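Local coordinates for ABC transporter, substrate binding protein (Agrobacterium tumefaciens, PDB 3C9H) that probably captures a solute in the periplasm and hands it to an ABC transporter, and binds a magnesium ion, at residues P45-T48 with P49-G53. Residues are numbered along the deposited sequence; the frame is centred on the assembly and turned at random.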
ATOM      1  N   PRO A  45      -9.262   7.582   7.639  1.00 28.64           N
ATOM      2  CA  PRO A  45     -10.297   6.891   8.425  1.00 28.80           C
ATOM      3  C   PRO A  45      -9.918   5.499   8.869  1.00 29.42           C
ATOM      4  O   PRO A  45     -10.316   5.090   9.947  1.00 29.55           O
ATOM      5  CB  PRO A  45     -11.526   6.915   7.509  1.00 29.63           C
ATOM      6  CG  PRO A  45     -11.256   8.044   6.555  1.00 29.66           C
ATOM      7  CD  PRO A  45      -9.773   7.978   6.313  1.00 29.35           C
ATOM      8  N   LEU A  46      -9.111   4.789   8.082  1.00 29.05           N
ATOM      9  CA  LEU A  46      -8.604   3.489   8.513  1.00 28.91           C
ATOM     10  C   LEU A  46      -7.474   3.626   9.551  1.00 28.69           C
ATOM     11  O   LEU A  46      -7.240   2.729  10.385  1.00 29.18           O
ATOM     12  CB  LEU A  46      -8.132   2.710   7.276  1.00 30.00           C
ATOM     13  CG  LEU A  46      -8.406   1.223   7.087  1.00 29.87           C
ATOM     14  CD1 LEU A  46      -9.761   0.741   7.606  1.00 28.12           C
ATOM     15  CD2 LEU A  46      -8.203   0.907   5.595  1.00 29.86           C
ATOM     16  N   ALA A  47      -6.760   4.749   9.515  1.00 27.36           N
ATOM     17  CA  ALA A  47      -5.671   5.016  10.440  1.00 26.77           C
ATOM     18  C   ALA A  47      -6.160   5.390  11.858  1.00 26.79           C
ATOM     19  O   ALA A  47      -5.433   5.225  12.833  1.00 25.74           O
ATOM     20  CB  ALA A  47      -4.752   6.104   9.874  1.00 25.97           C
ATOM     21  N   THR A  48      -7.400   5.860  11.963  1.00 26.60           N
ATOM     22  CA  THR A  48      -7.903   6.450  13.191  1.00 26.18           C
ATOM     23  C   THR A  48      -7.827   5.523  14.400  1.00 25.22           C
ATOM     24  O   THR A  48      -7.393   5.964  15.440  1.00 26.16           O
ATOM     25  CB  THR A  48      -9.321   7.085  12.942  1.00 27.13           C
ATOM     26  OG1 THR A  48      -9.145   8.172  12.019  1.00 28.27           O
ATOM     27  CG2 THR A  48      -9.948   7.625  14.235  1.00 28.45           C
ATOM     28  N   PRO A  49      -8.209   4.238  14.268  1.00 24.45           N
ATOM     29  CA  PRO A  49      -8.057   3.280  15.384  1.00 24.53           C
ATOM     30  C   PRO A  49      -6.594   3.072  15.861  1.00 24.28           C
ATOM     31  O   PRO A  49      -6.346   2.838  17.058  1.00 23.19           O
ATOM     32  CB  PRO A  49      -8.636   1.982  14.807  1.00 24.09           C
ATOM     33  CG  PRO A  49      -9.630   2.426  13.793  1.00 25.03           C
ATOM     34  CD  PRO A  49      -8.900   3.608  13.129  1.00 25.24           C
ATOM     35  N   MET A  50      -5.645   3.159  14.942  1.00 23.33           N
ATOM     36  CA  MET A  50      -4.224   3.108  15.323  1.00 23.40           C
ATOM     37  C   MET A  50      -3.830   4.364  16.091  1.00 23.95           C
ATOM     38  O   MET A  50      -3.168   4.277  17.147  1.00 24.71           O
ATOM     39  CB  MET A  50      -3.318   2.897  14.115  1.00 23.19           C
ATOM     40  CG  MET A  50      -3.487   1.550  13.429  1.00 22.69           C
ATOM     41  SD  MET A  50      -3.156   0.051  14.408  1.00 16.36           S
ATOM     42  CE  MET A  50      -1.368   0.169  14.463  1.00 24.35           C
ATOM     43  N   ILE A  51      -4.252   5.517  15.578  1.00 23.79           N
ATOM     44  CA  ILE A  51      -4.001   6.780  16.253  1.00 24.49           C
ATOM     45  C   ILE A  51      -4.630   6.778  17.666  1.00 25.40           C
ATOM     46  O   ILE A  51      -3.992   7.159  18.638  1.00 25.23           O
ATOM     47  CB  ILE A  51      -4.484   7.971  15.400  1.00 23.72           C
ATOM     48  CG1 ILE A  51      -3.648   8.077  14.110  1.00 22.05           C
ATOM     49  CG2 ILE A  51      -4.363   9.260  16.172  1.00 23.13           C
ATOM     50  CD1 ILE A  51      -4.297   8.827  12.956  1.00 24.05           C
ATOM     51  N   GLU A  52      -5.883   6.346  17.765  1.00 26.71           N
ATOM     52  CA  GLU A  52      -6.565   6.286  19.064  1.00 27.96           C
ATOM     53  C   GLU A  52      -5.849   5.343  20.028  1.00 26.99           C
ATOM     54  O   GLU A  52      -5.681   5.673  21.199  1.00 27.04           O
ATOM     55  CB  GLU A  52      -8.021   5.873  18.879  1.00 28.49           C
ATOM     56  CG  GLU A  52      -8.846   6.988  18.227  1.00 32.47           C
ATOM     57  CD  GLU A  52     -10.250   6.557  17.788  1.00 33.26           C
ATOM     58  OE1 GLU A  52     -10.556   5.332  17.800  1.00 39.95           O
ATOM     59  OE2 GLU A  52     -11.027   7.464  17.387  1.00 40.37           O
ATOM     60  N   GLY A  53      -5.416   4.184  19.541  1.00 26.49           N
ATOM     61  CA  GLY A  53      -4.697   3.219  20.378  1.00 27.10           C
ATOM     62  C   GLY A  53      -3.391   3.779  20.912  1.00 26.81           C
ATOM     63  O   GLY A  53      -3.079   3.666  22.103  1.00 27.39           O
TER
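Ile-51 and Ala-47 meet one helical turn apart, Ile-51 CD1 standing 4.1 Å from Ala-47 CB. The same pair is tied through the backbone: Ile-51 N donates to Ala-47 O over 3.0 Å with a nearly straight N-H...O angle of 167°, a regular i to i+4 helical bond. Met-50 N also approaches Ala-47 O, but its angle of 120° makes this a weak second bond.

On a neighbouring flank the methyl CG2 of Thr-48 lies 3.3 Å from Glu-52 OE2, a van der Waals contact between side chains set at a slant. Thr-48 OG1 lies beside the backbone N (chi1 -65°), leaving CG2 anti to it; Glu-52 CG lies beside its own backbone N, which turns the chain back toward Thr-48, and the extended chain beyond CG brings OE2 to the methyl. The hydroxyl of Thr-48 has a different task: OG1 hydrogen-bonds to Glu-44 O in the preceding turn. Glu-52 N closes the next backbone link, 2.8 Å from Thr-48 O.

The kink is consistent with Pro-49. Its ring nitrogen has no hydrogen to give, and CD occupies that place, 3.8 Å from Pro-45 O and 3.3 Å from Leu-46 O. The i to i+4 bond to Pro-45 O is therefore missing, as is that from Met-50 N to Leu-46 O, probably because CD intervenes; regular pairing resumes at Ile-51.

Further out, Met-50, bent at chi2 and chi3, leads away to Phe-283, Phe-284 and Ile-292, while Ile-51 touches both Tyr-65 and Tyr-280, and Ala-47 Tyr-65. Helix 44-57 thus packs on strand 62-67 and on helices 274-285 and 287-296. It is the connecting helix of a beta-alpha-beta unit, strands 35-40 and 62-67 being parallel, as in periplasmic binding proteins; the magnesium ligands Ser-41 and Asp-43 lie just before this kinked helix.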